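Long-range contacts in MJ fibrillarin homologue (Methanocaldococcus jannaschii, PDB 1FBN), which probably uses S-adenosyl-L-methionine to methylate ribose 2'-hydroxyls of rRNA and tRNA at sites chosen by guide RNAs in box C/D ribonucleoprotein particles: residues Lys77-Gly82 with Tyr102-Ala107; Gly129-Pro134 with Ile161-Trp166; Lys143-Tyr148 with Phe167-Gly172; Pro154-Ile159 with Gly174-Lys179. One frame throughout, in Å; residues are numbered along the deposited sequence.

Contact 1: residues Lys77-Gly82 with Tyr102-Ala107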
loop_
_atom_site.group_PDB
_atom_site.type_symbol
_atom_site.label_atom_id
_atom_site.label_comp_id
_atom_site.label_asym_id
_atom_site.label_seq_id
_atom_site.Cartn_x
_atom_site.Cartn_y
_atom_site.Cartn_z
ATOM N N LYS A 77 -2.640 -7.967 9.248
ATOM C CA LYS A 77 -3.437 -8.652 8.250
ATOM C C LYS A 77 -3.980 -7.472 7.463
ATOM O O LYS A 77 -4.588 -6.563 8.028
ATOM C CB LYS A 77 -4.550 -9.469 8.907
ATOM C CG LYS A 77 -4.005 -10.598 9.774
ATOM C CD LYS A 77 -5.079 -11.288 10.600
ATOM C CE LYS A 77 -5.935 -12.219 9.759
ATOM N NZ LYS A 77 -6.886 -12.994 10.611
ATOM N N ILE A 78 -3.641 -7.414 6.184
ATOM C CA ILE A 78 -4.090 -6.305 5.366
ATOM C C ILE A 78 -4.890 -6.691 4.128
ATOM O O ILE A 78 -4.653 -7.737 3.506
ATOM C CB ILE A 78 -2.913 -5.315 4.998
ATOM C CG1 ILE A 78 -2.813 -5.111 3.485
ATOM C CG2 ILE A 78 -1.573 -5.765 5.603
ATOM C CD1 ILE A 78 -1.839 -4.038 3.079
ATOM N N LEU A 79 -5.876 -5.847 3.822
ATOM C CA LEU A 79 -6.732 -6.021 2.659
ATOM C C LEU A 79 -6.205 -5.067 1.586
ATOM O O LEU A 79 -6.230 -3.847 1.760
ATOM C CB LEU A 79 -8.182 -5.683 3.011
ATOM C CG LEU A 79 -9.228 -5.875 1.908
ATOM C CD1 LEU A 79 -9.285 -7.337 1.453
ATOM C CD2 LEU A 79 -10.578 -5.420 2.425
ATOM N N TYR A 80 -5.677 -5.640 0.509
ATOM C CA TYR A 80 -5.112 -4.868 -0.594
ATOM C C TYR A 80 -6.122 -4.752 -1.734
ATOM O O TYR A 80 -6.540 -5.755 -2.316
ATOM C CB TYR A 80 -3.815 -5.536 -1.085
ATOM C CG TYR A 80 -2.983 -4.685 -2.019
ATOM C CD1 TYR A 80 -3.376 -4.476 -3.344
ATOM C CD2 TYR A 80 -1.812 -4.067 -1.573
ATOM C CE1 TYR A 80 -2.628 -3.666 -4.204
ATOM C CE2 TYR A 80 -1.053 -3.254 -2.426
ATOM C CZ TYR A 80 -1.470 -3.058 -3.736
ATOM O OH TYR A 80 -0.744 -2.245 -4.577
ATOM N N LEU A 81 -6.488 -3.515 -2.059
ATOM C CA LEU A 81 -7.452 -3.244 -3.121
ATOM C C LEU A 81 -6.804 -2.423 -4.235
ATOM O O LEU A 81 -6.137 -1.423 -3.971
ATOM C CB LEU A 81 -8.654 -2.483 -2.549
ATOM C CG LEU A 81 -9.299 -3.035 -1.270
ATOM C CD1 LEU A 81 -10.279 -2.033 -0.687
ATOM C CD2 LEU A 81 -9.985 -4.356 -1.550
ATOM N N GLY A 82 -6.985 -2.857 -5.479
ATOM C CA GLY A 82 -6.415 -2.125 -6.595
ATOM C C GLY A 82 -5.552 -2.950 -7.526
ATOM O O GLY A 82 -4.862 -3.873 -7.089
ATOM N N TYR A 102 -4.460 -9.960 1.734
ATOM C CA TYR A 102 -5.527 -10.399 0.842
ATOM C C TYR A 102 -5.518 -9.451 -0.347
ATOM O O TYR A 102 -5.755 -8.250 -0.190
ATOM C CB TYR A 102 -6.887 -10.315 1.537
ATOM C CG TYR A 102 -7.001 -11.156 2.786
ATOM C CD1 TYR A 102 -7.203 -12.534 2.706
ATOM C CD2 TYR A 102 -6.917 -10.571 4.048
ATOM C CE1 TYR A 102 -7.321 -13.308 3.852
ATOM C CE2 TYR A 102 -7.032 -11.332 5.197
ATOM C CZ TYR A 102 -7.234 -12.701 5.096
ATOM O OH TYR A 102 -7.333 -13.459 6.242
ATOM N N ALA A 103 -5.224 -9.985 -1.527
ATOM C CA ALA A 103 -5.170 -9.175 -2.738
ATOM C C ALA A 103 -6.422 -9.352 -3.592
ATOM O O ALA A 103 -6.622 -10.404 -4.203
ATOM C CB ALA A 103 -3.924 -9.528 -3.539
ATOM N N ILE A 104 -7.250 -8.311 -3.642
ATOM C CA ILE A 104 -8.490 -8.339 -4.417
ATOM C C ILE A 104 -8.266 -7.805 -5.833
ATOM O O ILE A 104 -7.832 -6.663 -6.009
ATOM C CB ILE A 104 -9.604 -7.481 -3.747
ATOM C CG1 ILE A 104 -9.704 -7.791 -2.246
ATOM C CG2 ILE A 104 -10.946 -7.701 -4.445
ATOM C CD1 ILE A 104 -10.024 -9.228 -1.909
ATOM N N GLU A 105 -8.551 -8.637 -6.835
ATOM C CA GLU A 105 -8.409 -8.248 -8.241
ATOM C C GLU A 105 -9.630 -8.712 -9.034
ATOM O O GLU A 105 -10.095 -9.840 -8.862
ATOM C CB GLU A 105 -7.136 -8.839 -8.864
ATOM C CG GLU A 105 -5.823 -8.419 -8.208
ATOM C CD GLU A 105 -5.594 -6.914 -8.198
ATOM O OE1 GLU A 105 -6.239 -6.184 -8.979
ATOM O OE2 GLU A 105 -4.758 -6.454 -7.394
ATOM N N TYR A 106 -10.140 -7.841 -9.902
ATOM C CA TYR A 106 -11.314 -8.160 -10.713
ATOM C C TYR A 106 -11.005 -8.940 -11.992
ATOM O O TYR A 106 -11.677 -9.924 -12.306
ATOM C CB TYR A 106 -12.083 -6.882 -11.057
ATOM C CG TYR A 106 -13.322 -7.133 -11.881
ATOM C CD1 TYR A 106 -14.507 -7.550 -11.277
ATOM C CD2 TYR A 106 -13.300 -7.002 -13.273
ATOM C CE1 TYR A 106 -15.640 -7.836 -12.036
ATOM C CE2 TYR A 106 -14.427 -7.287 -14.043
ATOM C CZ TYR A 106 -15.594 -7.706 -13.415
ATOM O OH TYR A 106 -16.711 -8.008 -14.163
ATOM N N ALA A 107 -9.989 -8.498 -12.726
ATOM C CA ALA A 107 -9.607 -9.137 -13.983
ATOM C C ALA A 107 -8.663 -10.327 -13.838
ATOM O O ALA A 107 -7.594 -10.210 -13.240
ATOM C CB ALA A 107 -8.995 -8.104 -14.924
#
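Y80 meets strand 102-105 through both of its backbone polar atoms: Y80 N donates to Y102 O (2.7 Å), and Y80 O accepts from I104 N (3.0 Å) with an N-H...O angle of 174°. Together with a bond from Y102 N to I78 O (2.8 Å), this identifies parallel pairing within a beta-alpha-beta unit of the Rossmann-like methyltransferase fold, with helix 87-95 making the crossover.

Apolar packing gathers on the face carrying L79, L81, Y102 and I104. L79 CD1 touches both Y102 CB and I104 CG1, each at 3.8 Å, and the L79 side chain crosses that of Y102 at roughly a right angle. L81 and I104 instead run alongside each other in the same direction, bringing L81 CD2 to 3.5 Å from I104 CG1. A103 and Y80 occupy the other face; the Y80 ring leads away from strand 102-105 to T88 and P89 of helix 87-95 and to the ring of Y148.

At the C-terminal end E105, predicted to bind S-adenosyl-L-methionine, packs on I110, M111 and L114 of helix 108-117 and brings its carboxylate up to G82 O. With alanine at E105, G82 O would probably lose the oxygen beside it and a gap would open against helix 108-117. A bend at chi2 (-58°) turns the carboxylate back across the pairing, leaving E105 OE2 2.6 Å from G82 O.

Contact 2: residues Gly129-Pro134 with Ile161-Trp166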
loop_
_atom_site.group_PDB
_atom_site.type_symbol
_atom_site.label_atom_id
_atom_site.label_comp_id
_atom_site.label_asym_id
_atom_site.label_seq_id
_atom_site.Cartn_x
_atom_site.Cartn_y
_atom_site.Cartn_z
ATOM N N GLY A 129 -12.269 -10.833 -7.189
ATOM C CA GLY A 129 -13.509 -10.208 -6.774
ATOM C C GLY A 129 -13.647 -8.757 -7.168
ATOM O O GLY A 129 -12.776 -8.181 -7.820
ATOM N N ASP A 130 -14.774 -8.177 -6.779
ATOM C CA ASP A 130 -15.097 -6.786 -7.063
ATOM C C ASP A 130 -15.094 -6.075 -5.719
ATOM O O ASP A 130 -15.903 -6.392 -4.849
ATOM C CB ASP A 130 -16.491 -6.719 -7.709
ATOM C CG ASP A 130 -16.911 -5.307 -8.105
ATOM O OD1 ASP A 130 -16.281 -4.317 -7.673
ATOM O OD2 ASP A 130 -17.910 -5.192 -8.850
ATOM N N ALA A 131 -14.186 -5.116 -5.553
ATOM C CA ALA A 131 -14.084 -4.372 -4.301
ATOM C C ALA A 131 -15.359 -3.604 -3.971
ATOM O O ALA A 131 -15.557 -3.193 -2.827
ATOM C CB ALA A 131 -12.898 -3.429 -4.337
ATOM N N ASN A 132 -16.217 -3.415 -4.971
ATOM C CA ASN A 132 -17.476 -2.707 -4.780
ATOM C C ASN A 132 -18.547 -3.632 -4.187
ATOM O O ASN A 132 -19.647 -3.192 -3.851
ATOM C CB ASN A 132 -17.947 -2.106 -6.106
ATOM C CG ASN A 132 -19.049 -1.086 -5.926
ATOM O OD1 ASN A 132 -18.985 -0.229 -5.036
ATOM N ND2 ASN A 132 -20.073 -1.170 -6.770
ATOM N N LYS A 133 -18.211 -4.915 -4.062
ATOM C CA LYS A 133 -19.108 -5.925 -3.489
ATOM C C LYS A 133 -18.304 -6.749 -2.484
ATOM O O LYS A 133 -18.039 -7.929 -2.714
ATOM C CB LYS A 133 -19.660 -6.859 -4.573
ATOM C CG LYS A 133 -20.415 -6.176 -5.703
ATOM C CD LYS A 133 -20.988 -7.208 -6.666
ATOM C CE LYS A 133 -21.210 -6.633 -8.059
ATOM N NZ LYS A 133 -22.074 -5.427 -8.065
ATOM N N PRO A 134 -17.912 -6.137 -1.350
ATOM C CA PRO A 134 -17.129 -6.817 -0.313
ATOM C C PRO A 134 -17.812 -8.007 0.358
ATOM O O PRO A 134 -17.131 -8.895 0.878
ATOM C CB PRO A 134 -16.826 -5.691 0.678
ATOM C CG PRO A 134 -18.014 -4.804 0.545
ATOM C CD PRO A 134 -18.210 -4.751 -0.948
ATOM N N ILE A 161 -14.715 2.880 2.466
ATOM C CA ILE A 161 -15.675 2.936 3.568
ATOM C C ILE A 161 -16.473 1.647 3.651
ATOM O O ILE A 161 -16.660 1.096 4.733
ATOM C CB ILE A 161 -16.646 4.138 3.420
ATOM C CG1 ILE A 161 -15.882 5.454 3.597
ATOM C CG2 ILE A 161 -17.780 4.045 4.439
ATOM C CD1 ILE A 161 -16.678 6.679 3.207
ATOM N N LYS A 162 -16.909 1.153 2.496
ATOM C CA LYS A 162 -17.687 -0.081 2.423
ATOM C C LYS A 162 -16.855 -1.265 2.931
ATOM O O LYS A 162 -17.332 -2.082 3.719
ATOM C CB LYS A 162 -18.135 -0.325 0.981
ATOM C CG LYS A 162 -19.330 -1.244 0.846
ATOM C CD LYS A 162 -19.710 -1.463 -0.614
ATOM C CE LYS A 162 -20.009 -0.160 -1.329
ATOM N NZ LYS A 162 -20.386 -0.412 -2.740
ATOM N N ASN A 163 -15.600 -1.330 2.500
ATOM C CA ASN A 163 -14.706 -2.400 2.915
ATOM C C ASN A 163 -14.280 -2.275 4.375
ATOM O O ASN A 163 -14.012 -3.278 5.032
ATOM C CB ASN A 163 -13.490 -2.464 1.992
ATOM C CG ASN A 163 -13.784 -3.200 0.697
ATOM O OD1 ASN A 163 -13.519 -4.399 0.587
ATOM N ND2 ASN A 163 -14.348 -2.495 -0.281
ATOM N N ALA A 164 -14.229 -1.043 4.879
ATOM C CA ALA A 164 -13.860 -0.789 6.269
ATOM C C ALA A 164 -14.967 -1.300 7.194
ATOM O O ALA A 164 -14.689 -1.929 8.219
ATOM C CB ALA A 164 -13.624 0.698 6.493
ATOM N N LYS A 165 -16.220 -1.043 6.818
ATOM C CA LYS A 165 -17.375 -1.490 7.599
ATOM C C LYS A 165 -17.348 -3.007 7.703
ATOM O O LYS A 165 -17.552 -3.572 8.774
ATOM C CB LYS A 165 -18.692 -1.074 6.932
ATOM C CG LYS A 165 -19.029 0.414 6.968
ATOM C CD LYS A 165 -20.331 0.649 6.196
ATOM C CE LYS A 165 -20.694 2.120 6.054
ATOM N NZ LYS A 165 -21.119 2.718 7.343
ATOM N N TRP A 166 -17.080 -3.662 6.580
ATOM C CA TRP A 166 -17.032 -5.112 6.534
ATOM C C TRP A 166 -15.830 -5.768 7.200
ATOM O O TRP A 166 -15.999 -6.683 8.005
ATOM C CB TRP A 166 -17.105 -5.596 5.082
ATOM C CG TRP A 166 -18.490 -5.646 4.537
ATOM C CD1 TRP A 166 -19.143 -4.654 3.866
ATOM C CD2 TRP A 166 -19.413 -6.742 4.638
ATOM N NE1 TRP A 166 -20.418 -5.060 3.545
ATOM C CE2 TRP A 166 -20.612 -6.336 4.008
ATOM C CE3 TRP A 166 -19.346 -8.025 5.202
ATOM C CZ2 TRP A 166 -21.738 -7.167 3.926
ATOM C CZ3 TRP A 166 -20.465 -8.852 5.121
ATOM C CH2 TRP A 166 -21.644 -8.417 4.487
#
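P134 forms the close-packed part of this contact, with three side chains of helix 156-167 meeting different atoms of its ring. P134 CD touches K162 CD at 3.6 Å, P134 CB lies 3.6 Å from N163 OD1, and P134 CG comes to 3.5 Å from W166 CD1. The proline crosses both K162 and W166 at about a right angle.

On the buried flank, N163 ND2 donates to A131 O (2.9 Å, N-H...O angle 156°). The bond lies in the carbonyl plane of A131, and the amide points its N-H nearly in its own plane (8° out) at the oxygen. ND2 also donates to I159 O, while OD1 accepts from Y137 OH.

The segment facing the helix is the loop after strand 124-128 of the Rossmann-like sheet, and it includes D130 and A131, predicted to bind S-adenosyl-L-methionine. D130 to K133 form a type I beta turn, and D130 OD1 accepts from N132 N (2.8 Å) as an Asx turn.

Toward the more open side, the packing gives way to polar bonds. K162 bends at chi3 (-57°) and brings NZ to N132 OD1 (2.7 Å) and N132 O (3.1 Å). Neither bond is in plane: NZ stands well above the amide carbonyl of N132 and is tilted from its backbone carbonyl. W166, farther along the helix, remains largely exposed.

Contact 3: residues Lys143-Tyr148 with Phe167-Gly172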
loop_
_atom_site.group_PDB
_atom_site.type_symbol
_atom_site.label_atom_id
_atom_site.label_comp_id
_atom_site.label_asym_id
_atom_site.label_seq_id
_atom_site.Cartn_x
_atom_site.Cartn_y
_atom_site.Cartn_z
ATOM N N LYS A 143 -11.141 -10.293 9.753
ATOM C CA LYS A 143 -10.992 -8.894 10.147
ATOM C C LYS A 143 -9.534 -8.456 9.975
ATOM O O LYS A 143 -8.608 -9.157 10.390
ATOM C CB LYS A 143 -11.476 -8.674 11.582
ATOM C CG LYS A 143 -13.000 -8.560 11.717
ATOM C CD LYS A 143 -13.540 -7.385 10.901
ATOM C CE LYS A 143 -14.922 -6.921 11.353
ATOM N NZ LYS A 143 -15.999 -7.920 11.110
ATOM N N VAL A 144 -9.339 -7.325 9.305
ATOM C CA VAL A 144 -8.001 -6.815 9.034
ATOM C C VAL A 144 -7.585 -5.614 9.874
ATOM O O VAL A 144 -8.422 -4.896 10.421
ATOM C CB VAL A 144 -7.827 -6.469 7.525
ATOM C CG1 VAL A 144 -8.127 -7.698 6.660
ATOM C CG2 VAL A 144 -8.727 -5.308 7.131
ATOM N N ASP A 145 -6.274 -5.407 9.959
ATOM C CA ASP A 145 -5.693 -4.295 10.709
ATOM C C ASP A 145 -5.538 -3.072 9.815
ATOM O O ASP A 145 -5.641 -1.936 10.269
ATOM C CB ASP A 145 -4.314 -4.688 11.237
ATOM C CG ASP A 145 -4.358 -5.915 12.113
ATOM O OD1 ASP A 145 -4.816 -5.794 13.265
ATOM O OD2 ASP A 145 -3.950 -6.999 11.648
ATOM N N VAL A 146 -5.279 -3.319 8.535
ATOM C CA VAL A 146 -5.078 -2.244 7.579
ATOM C C VAL A 146 -5.690 -2.555 6.218
ATOM O O VAL A 146 -5.728 -3.705 5.783
ATOM C CB VAL A 146 -3.548 -1.990 7.350
ATOM C CG1 VAL A 146 -3.329 -0.846 6.359
ATOM C CG2 VAL A 146 -2.843 -1.688 8.666
ATOM N N ILE A 147 -6.224 -1.523 5.579
ATOM C CA ILE A 147 -6.752 -1.660 4.230
ATOM C C ILE A 147 -5.921 -0.682 3.410
ATOM O O ILE A 147 -5.755 0.479 3.799
ATOM C CB ILE A 147 -8.242 -1.261 4.107
ATOM C CG1 ILE A 147 -9.134 -2.273 4.829
ATOM C CG2 ILE A 147 -8.640 -1.208 2.633
ATOM C CD1 ILE A 147 -10.617 -1.948 4.749
ATOM N N TYR A 148 -5.314 -1.182 2.340
ATOM C CA TYR A 148 -4.523 -0.347 1.445
ATOM C C TYR A 148 -5.288 -0.317 0.132
ATOM O O TYR A 148 -5.555 -1.366 -0.453
ATOM C CB TYR A 148 -3.124 -0.935 1.215
ATOM C CG TYR A 148 -2.279 -0.113 0.262
ATOM C CD1 TYR A 148 -1.479 0.933 0.732
ATOM C CD2 TYR A 148 -2.305 -0.357 -1.115
ATOM C CE1 TYR A 148 -0.727 1.718 -0.145
ATOM C CE2 TYR A 148 -1.556 0.421 -2.002
ATOM C CZ TYR A 148 -0.771 1.457 -1.508
ATOM O OH TYR A 148 -0.027 2.227 -2.370
ATOM N N PHE A 167 -14.631 -5.262 6.910
ATOM C CA PHE A 167 -13.400 -5.876 7.405
ATOM C C PHE A 167 -12.460 -5.145 8.362
ATOM O O PHE A 167 -11.679 -5.795 9.057
ATOM C CB PHE A 167 -12.573 -6.341 6.204
ATOM C CG PHE A 167 -13.371 -7.078 5.173
ATOM C CD1 PHE A 167 -13.895 -8.333 5.450
ATOM C CD2 PHE A 167 -13.628 -6.504 3.937
ATOM C CE1 PHE A 167 -14.670 -9.006 4.507
ATOM C CE2 PHE A 167 -14.399 -7.167 2.989
ATOM C CZ PHE A 167 -14.922 -8.420 3.275
ATOM N N LEU A 168 -12.515 -3.820 8.414
ATOM C CA LEU A 168 -11.585 -3.091 9.267
ATOM C C LEU A 168 -11.907 -3.039 10.760
ATOM O O LEU A 168 -12.983 -2.600 11.168
ATOM C CB LEU A 168 -11.349 -1.687 8.708
ATOM C CG LEU A 168 -10.113 -0.936 9.204
ATOM C CD1 LEU A 168 -8.865 -1.800 9.060
ATOM C CD2 LEU A 168 -9.971 0.346 8.413
ATOM N N LYS A 169 -10.949 -3.494 11.567
ATOM C CA LYS A 169 -11.074 -3.497 13.022
ATOM C C LYS A 169 -11.189 -2.058 13.492
ATOM O O LYS A 169 -10.667 -1.155 12.841
ATOM C CB LYS A 169 -9.817 -4.092 13.666
ATOM C CG LYS A 169 -9.546 -5.548 13.351
ATOM C CD LYS A 169 -8.270 -6.000 14.028
ATOM C CE LYS A 169 -8.018 -7.473 13.805
ATOM N NZ LYS A 169 -6.729 -7.878 14.422
ATOM N N LYS A 170 -11.871 -1.843 14.616
ATOM C CA LYS A 170 -12.000 -0.495 15.172
ATOM C C LYS A 170 -10.602 -0.134 15.673
ATOM O O LYS A 170 -9.973 -0.915 16.386
ATOM C CB LYS A 170 -13.007 -0.467 16.327
ATOM C CG LYS A 170 -13.392 0.941 16.769
ATOM C CD LYS A 170 -13.055 1.215 18.233
ATOM C CE LYS A 170 -13.922 0.396 19.183
ATOM N NZ LYS A 170 -13.663 0.738 20.613
ATOM N N GLY A 171 -10.107 1.034 15.283
ATOM C CA GLY A 171 -8.766 1.426 15.676
ATOM C C GLY A 171 -7.781 1.063 14.572
ATOM O O GLY A 171 -6.623 1.466 14.605
ATOM N N GLY A 172 -8.253 0.273 13.606
ATOM C CA GLY A 172 -7.435 -0.130 12.475
ATOM C C GLY A 172 -7.198 1.064 11.571
ATOM O O GLY A 172 -7.695 2.155 11.842
#
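D145 and K169 run side by side in the same direction, and K169, extended beyond CG, brings NZ to D145 OD1 at 3.1 Å in a salt bridge. NZ approaches D145 OD1 from above the carboxylate plane, 35° out of it. OD2, the other carboxylate oxygen, accepts from K77 N, which ties D145 to the next strand as well.

L168 is turned quite differently. With CG anti to the backbone N (chi1 -162°), it places CD1 3.4 Å from both V144 O and D145 O. I147 slants across it, bringing CD1 to 4.0 Å from L168 CB, and V144 CG2 faces L168 CD1 at 4.0 Å. A CB at G172 would collide with L168 CD1 and D145 O.

V144 and L168 form a parallel bridge: V144 N donates to F167 O (2.8 Å), and K169 N donates to V144 O (3.1 Å). It sits where the crossover helix ends in the beta-alpha-beta unit 144-149, 156-167, 172-179 of the Rossmann-like methyltransferase fold. Strand 77-81 flanks strand 144-149 on one side and strand 172-179 flanks it on the other, while F167 packs on L79 and L168 reaches W227 of strand 220-227.

Contact 4: residues Pro154-Ile159 with Gly174-Lys179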
loop_
_atom_site.group_PDB
_atom_site.type_symbol
_atom_site.label_atom_id
_atom_site.label_comp_id
_atom_site.label_asym_id
_atom_site.label_seq_id
_atom_site.Cartn_x
_atom_site.Cartn_y
_atom_site.Cartn_z
ATOM N N PRO A 154 -14.044 7.134 -9.473
ATOM C CA PRO A 154 -14.829 8.183 -8.820
ATOM C C PRO A 154 -15.392 7.751 -7.469
ATOM O O PRO A 154 -15.613 8.583 -6.593
ATOM C CB PRO A 154 -15.965 8.425 -9.816
ATOM C CG PRO A 154 -15.356 8.073 -11.129
ATOM C CD PRO A 154 -14.607 6.815 -10.796
ATOM N N ASN A 155 -15.628 6.450 -7.311
ATOM C CA ASN A 155 -16.185 5.905 -6.074
ATOM C C ASN A 155 -15.152 5.249 -5.145
ATOM O O ASN A 155 -15.521 4.514 -4.226
ATOM C CB ASN A 155 -17.296 4.896 -6.407
ATOM C CG ASN A 155 -16.781 3.669 -7.164
ATOM O OD1 ASN A 155 -15.702 3.691 -7.755
ATOM N ND2 ASN A 155 -17.562 2.592 -7.144
ATOM N N GLN A 156 -13.869 5.530 -5.363
ATOM C CA GLN A 156 -12.813 4.939 -4.543
ATOM C C GLN A 156 -12.981 5.171 -3.041
ATOM O O GLN A 156 -12.723 4.269 -2.246
ATOM C CB GLN A 156 -11.434 5.398 -5.017
ATOM C CG GLN A 156 -11.193 6.888 -4.940
ATOM C CD GLN A 156 -9.903 7.283 -5.617
ATOM O OE1 GLN A 156 -8.819 7.067 -5.079
ATOM N NE2 GLN A 156 -10.008 7.843 -6.815
ATOM N N ALA A 157 -13.452 6.354 -2.651
ATOM C CA ALA A 157 -13.652 6.649 -1.233
ATOM C C ALA A 157 -14.752 5.780 -0.618
ATOM O O ALA A 157 -14.536 5.163 0.426
ATOM C CB ALA A 157 -13.952 8.135 -1.013
ATOM N N GLU A 158 -15.912 5.702 -1.272
ATOM C CA GLU A 158 -17.009 4.892 -0.743
ATOM C C GLU A 158 -16.608 3.418 -0.705
ATOM O O GLU A 158 -17.075 2.674 0.154
ATOM C CB GLU A 158 -18.307 5.083 -1.542
ATOM C CG GLU A 158 -18.329 4.402 -2.903
ATOM C CD GLU A 158 -19.739 4.159 -3.428
ATOM O OE1 GLU A 158 -20.317 3.098 -3.100
ATOM O OE2 GLU A 158 -20.262 5.021 -4.172
ATOM N N ILE A 159 -15.730 3.008 -1.620
ATOM C CA ILE A 159 -15.260 1.624 -1.647
ATOM C C ILE A 159 -14.444 1.337 -0.384
ATOM O O ILE A 159 -14.594 0.275 0.216
ATOM C CB ILE A 159 -14.407 1.300 -2.910
ATOM C CG1 ILE A 159 -15.296 1.213 -4.154
ATOM C CG2 ILE A 159 -13.665 -0.027 -2.729
ATOM C CD1 ILE A 159 -14.520 0.956 -5.433
ATOM N N GLY A 174 -6.852 2.871 7.457
ATOM C CA GLY A 174 -7.178 2.868 6.048
ATOM C C GLY A 174 -6.137 3.713 5.334
ATOM O O GLY A 174 -5.871 4.846 5.746
HETATM N N MSE A 175 -5.481 3.130 4.333
HETATM C CA MSE A 175 -4.476 3.834 3.539
HETATM C C MSE A 175 -5.038 3.903 2.122
HETATM O O MSE A 175 -5.367 2.875 1.537
HETATM C CB MSE A 175 -3.142 3.072 3.532
HETATM C CG MSE A 175 -2.500 2.893 4.899
HETATM SE SE MSE A 175 -0.848 2.145 4.825
HETATM C CE MSE A 175 0.156 3.596 4.540
ATOM N N ILE A 176 -5.177 5.108 1.580
ATOM C CA ILE A 176 -5.726 5.249 0.235
ATOM C C ILE A 176 -4.996 6.286 -0.621
ATOM O O ILE A 176 -4.830 7.445 -0.225
ATOM C CB ILE A 176 -7.261 5.560 0.288
ATOM C CG1 ILE A 176 -7.867 5.567 -1.119
ATOM C CG2 ILE A 176 -7.523 6.890 0.994
ATOM C CD1 ILE A 176 -9.365 5.770 -1.141
ATOM N N ALA A 177 -4.510 5.834 -1.775
ATOM C CA ALA A 177 -3.815 6.698 -2.723
ATOM C C ALA A 177 -4.877 7.229 -3.678
ATOM O O ALA A 177 -5.471 6.471 -4.440
ATOM C CB ALA A 177 -2.758 5.908 -3.487
ATOM N N ILE A 178 -5.124 8.533 -3.622
ATOM C CA ILE A 178 -6.141 9.153 -4.457
ATOM C C ILE A 178 -5.613 9.990 -5.621
ATOM O O ILE A 178 -4.819 10.914 -5.437
ATOM C CB ILE A 178 -7.091 10.027 -3.606
ATOM C CG1 ILE A 178 -7.740 9.179 -2.507
ATOM C CG2 ILE A 178 -8.162 10.665 -4.488
ATOM C CD1 ILE A 178 -8.763 9.922 -1.663
ATOM N N LYS A 179 -6.055 9.629 -6.825
ATOM C CA LYS A 179 -5.705 10.346 -8.045
ATOM C C LYS A 179 -6.870 11.316 -8.260
ATOM O O LYS A 179 -7.976 10.896 -8.608
ATOM C CB LYS A 179 -5.611 9.376 -9.223
ATOM C CG LYS A 179 -5.356 10.052 -10.554
ATOM C CD LYS A 179 -5.324 9.050 -11.692
ATOM C CE LYS A 179 -5.133 9.747 -13.027
ATOM N NZ LYS A 179 -5.074 8.764 -14.140
HETATM O O HOH W 1 -7.553 4.624 -4.306
HETATM O O HOH W 2 -7.000 7.034 -7.243
#
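Q156 OE1 is held by two waters that link it to the backbone of strand 174-179. One water lies 2.9 Å from OE1 and 2.8 Å from A177 O; the second is 2.8 Å from OE1 and accepts from K179 N at 2.8 Å. No direct hydrogen bond spans the two segments.

The same oxygen rests on I178, 3.5 Å from both CA and CG1, the two side chains slanting past each other. CG of Q156 occupies the crowded position between its backbone N and carbonyl carbon (chi1 61°), and the chain then extends toward the strand. NE2 donates to Q153 O. Replacing Q156 with a leucine would probably strip both waters of a partner and leave Q153 O without its amide donor.

Nearer the helix backbone, I176 CD1 packs against the main chain, 3.8 Å from Q156 O and close to A157 CA. I176 and A157 also meet L200 of helix 189-203. A helix after strand 144-149 packing its first turn on the adjacent parallel strand 172-179 is the alpha/beta layering of Rossmann-like methyltransferases, and Q156 here adjoins, through that NE2 bond, Q153, one of the residues predicted to bind S-adenosyl-L-methionine.

In the fold
Contacts 1, 3 and 4 are largely buried and reach one mixed sheet, whereas contact 2 is only partly buried and lies farthest from the chain's centre. Their chemistry follows their place: contact 1 pairs two strands by direct backbone bonds, contact 3 has a single bridge plus a peripheral salt bridge, contact 4 lays a helix on a strand by waters and isoleucine packing, and contact 2 combines proline packing with side-chain donors from a helix. Helix 156-167 serves contacts 2 and 4 and runs into contact 3. Backbone bonds join the set: E105 O with G129 N, K77 O with D145 N, L81 N with Y148 O, and I147 O with M175 N.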